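Long-range contact in probable antibiotics synthesis protein (Thermus thermophilus, PDB 2DCT), which is a small, probably metal-binding protein of the cupin family, possibly involved in antibiotic synthesis, whose precise function is not established: residues 31-36 with 85-90. Residues are numbered along the deposited sequence; the frame is centred on the assembly and turned at random.
Sequences DLYALL and HGVRNE
Asn89 reaches from the end of strand 85-88 to the end of strand 29-35, where its ND2 donates a hydrogen bond to the carbonyl oxygen of Leu35 (2.8 Å). The bond is bent, with an angle of 141° at the hydrogen. Leu35 O lies in the Asn89 amide plane, while ND2 sits well above the plane of that carbonyl. With CG anti to the backbone N (chi1 -175°), the Asn89 amide extends to Leu35 O. The CA-CB bond of Asn89 already points toward the other strand, which brings its CB to 3.8 Å from Leu35 CB. The amide is pinned at both ends: ND2 also donates to Ser93 O, and OD1 is hydrogen-bonded to Ser91 OG.

Beside this polar link the packing is mostly between apolar side chains. Leu35 turns its CD2 branch to the opposite strand, in van der Waals contact with Val87 O (4.0 Å) and 4.1 Å from Val87 CG2. The same Val87 methyl is directed at the edge of the Tyr33 ring, near its plane, with CD2 as the nearest ring atom at 4.4 Å; Leu35 CD2 flanks it. Tyr33 OH is hydrogen-bonded to Lys51 NZ.

No backbone-to-backbone hydrogen bond joins the two segments. Strand 29-35 pairs with 95-102, and strand 85-88 lies between 40-44 and 60-64, so side chains bridge the two sheets of the cupin beta-barrel. Tyr53 of strand 50-55 touches both Tyr33 and Val87 and so continues the packing. The chemistry implies a buried hydrophobic seam between the sheets, closed at one end by an amide whose bonds to three different residues fix its orientation.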
loop_
_atom_site.group_PDB
_atom_site.type_symbol
_atom_site.label_atom_id
_atom_site.label_comp_id
_atom_site.label_asym_id
_atom_site.label_seq_id
_atom_site.Cartn_x
_atom_site.Cartn_y
_atom_site.Cartn_z
ATOM N N ASP A 31 0.151 -3.222 -7.269
ATOM C CA ASP A 31 0.312 -2.498 -8.511
ATOM C C ASP A 31 0.162 -1.017 -8.394
ATOM O O ASP A 31 -0.368 -0.490 -7.424
ATOM C CB ASP A 31 -0.741 -2.938 -9.535
ATOM C CG ASP A 31 -0.676 -4.402 -9.868
ATOM O OD1 ASP A 31 0.385 -5.015 -9.686
ATOM O OD2 ASP A 31 -1.700 -4.937 -10.340
ATOM N N LEU A 32 0.630 -0.351 -9.434
ATOM C CA LEU A 32 0.471 1.070 -9.541
ATOM C C LEU A 32 -0.502 1.223 -10.690
ATOM O O LEU A 32 -0.393 0.538 -11.715
ATOM C CB LEU A 32 1.779 1.755 -9.911
ATOM C CG LEU A 32 2.850 1.787 -8.835
ATOM C CD1 LEU A 32 4.077 2.499 -9.378
ATOM C CD2 LEU A 32 2.324 2.500 -7.605
ATOM N N TYR A 33 -1.488 2.079 -10.496
ATOM C CA TYR A 33 -2.437 2.368 -11.550
ATOM C C TYR A 33 -2.107 3.784 -11.929
ATOM O O TYR A 33 -2.157 4.680 -11.093
ATOM C CB TYR A 33 -3.870 2.307 -11.048
ATOM C CG TYR A 33 -4.431 0.917 -10.948
ATOM C CD1 TYR A 33 -3.601 -0.202 -10.989
ATOM C CD2 TYR A 33 -5.793 0.724 -10.765
ATOM C CE1 TYR A 33 -4.122 -1.482 -10.847
ATOM C CE2 TYR A 33 -6.322 -0.544 -10.621
ATOM C CZ TYR A 33 -5.485 -1.640 -10.661
ATOM O OH TYR A 33 -6.022 -2.890 -10.506
ATOM N N ALA A 34 -1.734 3.974 -13.185
ATOM C CA ALA A 34 -1.398 5.292 -13.679
ATOM C C ALA A 34 -2.558 5.701 -14.563
ATOM O O ALA A 34 -2.766 5.143 -15.641
ATOM C CB ALA A 34 -0.106 5.240 -14.469
ATOM N N LEU A 35 -3.329 6.667 -14.086
ATOM C CA LEU A 35 -4.482 7.122 -14.833
ATOM C C LEU A 35 -4.335 8.530 -15.342
ATOM O O LEU A 35 -4.126 9.462 -14.569
ATOM C CB LEU A 35 -5.746 7.057 -13.975
ATOM C CG LEU A 35 -6.148 5.710 -13.379
ATOM C CD1 LEU A 35 -5.414 5.491 -12.066
ATOM C CD2 LEU A 35 -7.649 5.701 -13.141
ATOM N N LEU A 36 -4.437 8.675 -16.654
ATOM C CA LEU A 36 -4.383 9.985 -17.256
ATOM C C LEU A 36 -5.811 10.476 -17.105
ATOM O O LEU A 36 -6.718 9.690 -16.821
ATOM C CB LEU A 36 -4.016 9.883 -18.735
ATOM C CG LEU A 36 -2.565 9.507 -19.018
ATOM C CD1 LEU A 36 -2.375 9.265 -20.507
ATOM C CD2 LEU A 36 -1.656 10.622 -18.530
ATOM N N HIS A 85 -16.077 -2.428 -7.856
ATOM C CA HIS A 85 -15.229 -1.300 -7.563
ATOM C C HIS A 85 -14.534 -0.853 -8.812
ATOM O O HIS A 85 -14.355 -1.607 -9.764
ATOM C CB HIS A 85 -14.185 -1.686 -6.524
ATOM C CG HIS A 85 -13.384 -2.881 -6.918
ATOM N ND1 HIS A 85 -13.853 -4.168 -6.774
ATOM C CD2 HIS A 85 -12.188 -2.983 -7.542
ATOM C CE1 HIS A 85 -12.982 -5.012 -7.295
ATOM N NE2 HIS A 85 -11.963 -4.318 -7.769
ATOM N N GLY A 86 -14.138 0.399 -8.791
ATOM C CA GLY A 86 -13.444 0.949 -9.921
ATOM C C GLY A 86 -12.947 2.292 -9.482
ATOM O O GLY A 86 -13.259 2.767 -8.392
ATOM N N VAL A 87 -12.136 2.892 -10.329
ATOM C CA VAL A 87 -11.611 4.203 -10.047
ATOM C C VAL A 87 -11.625 4.913 -11.369
ATOM O O VAL A 87 -11.353 4.323 -12.411
ATOM C CB VAL A 87 -10.180 4.147 -9.490
ATOM C CG1 VAL A 87 -10.211 3.647 -8.055
ATOM C CG2 VAL A 87 -9.320 3.242 -10.352
ATOM N N ARG A 88 -11.987 6.180 -11.325
ATOM C CA ARG A 88 -12.042 6.967 -12.533
ATOM C C ARG A 88 -11.296 8.244 -12.261
ATOM O O ARG A 88 -11.490 8.877 -11.226
ATOM C CB ARG A 88 -13.489 7.307 -12.888
ATOM C CG ARG A 88 -14.389 6.118 -13.152
ATOM C CD ARG A 88 -15.824 6.590 -13.325
ATOM N NE ARG A 88 -16.275 7.345 -12.159
ATOM C CZ ARG A 88 -17.440 7.977 -12.073
ATOM N NH1 ARG A 88 -18.290 7.954 -13.091
ATOM N NH2 ARG A 88 -17.754 8.636 -10.967
ATOM N N ASN A 89 -10.417 8.611 -13.178
ATOM C CA ASN A 89 -9.709 9.856 -13.015
ATOM C C ASN A 89 -10.572 10.889 -13.723
ATOM O O ASN A 89 -10.527 11.014 -14.947
ATOM C CB ASN A 89 -8.334 9.802 -13.660
ATOM C CG ASN A 89 -7.547 11.055 -13.399
ATOM O OD1 ASN A 89 -8.109 12.057 -12.958
ATOM N ND2 ASN A 89 -6.250 11.016 -13.664
ATOM N N GLU A 90 -11.381 11.603 -12.949
ATOM C CA GLU A 90 -12.259 12.623 -13.503
ATOM C C GLU A 90 -11.609 13.988 -13.373
ATOM O O GLU A 90 -12.228 15.012 -13.661
ATOM C CB GLU A 90 -13.601 12.633 -12.769
ATOM C CG GLU A 90 -14.276 11.278 -12.673
ATOM C CD GLU A 90 -15.717 11.385 -12.211
ATOM O OE1 GLU A 90 -15.985 12.150 -11.261
ATOM O OE2 GLU A 90 -16.581 10.697 -12.792
#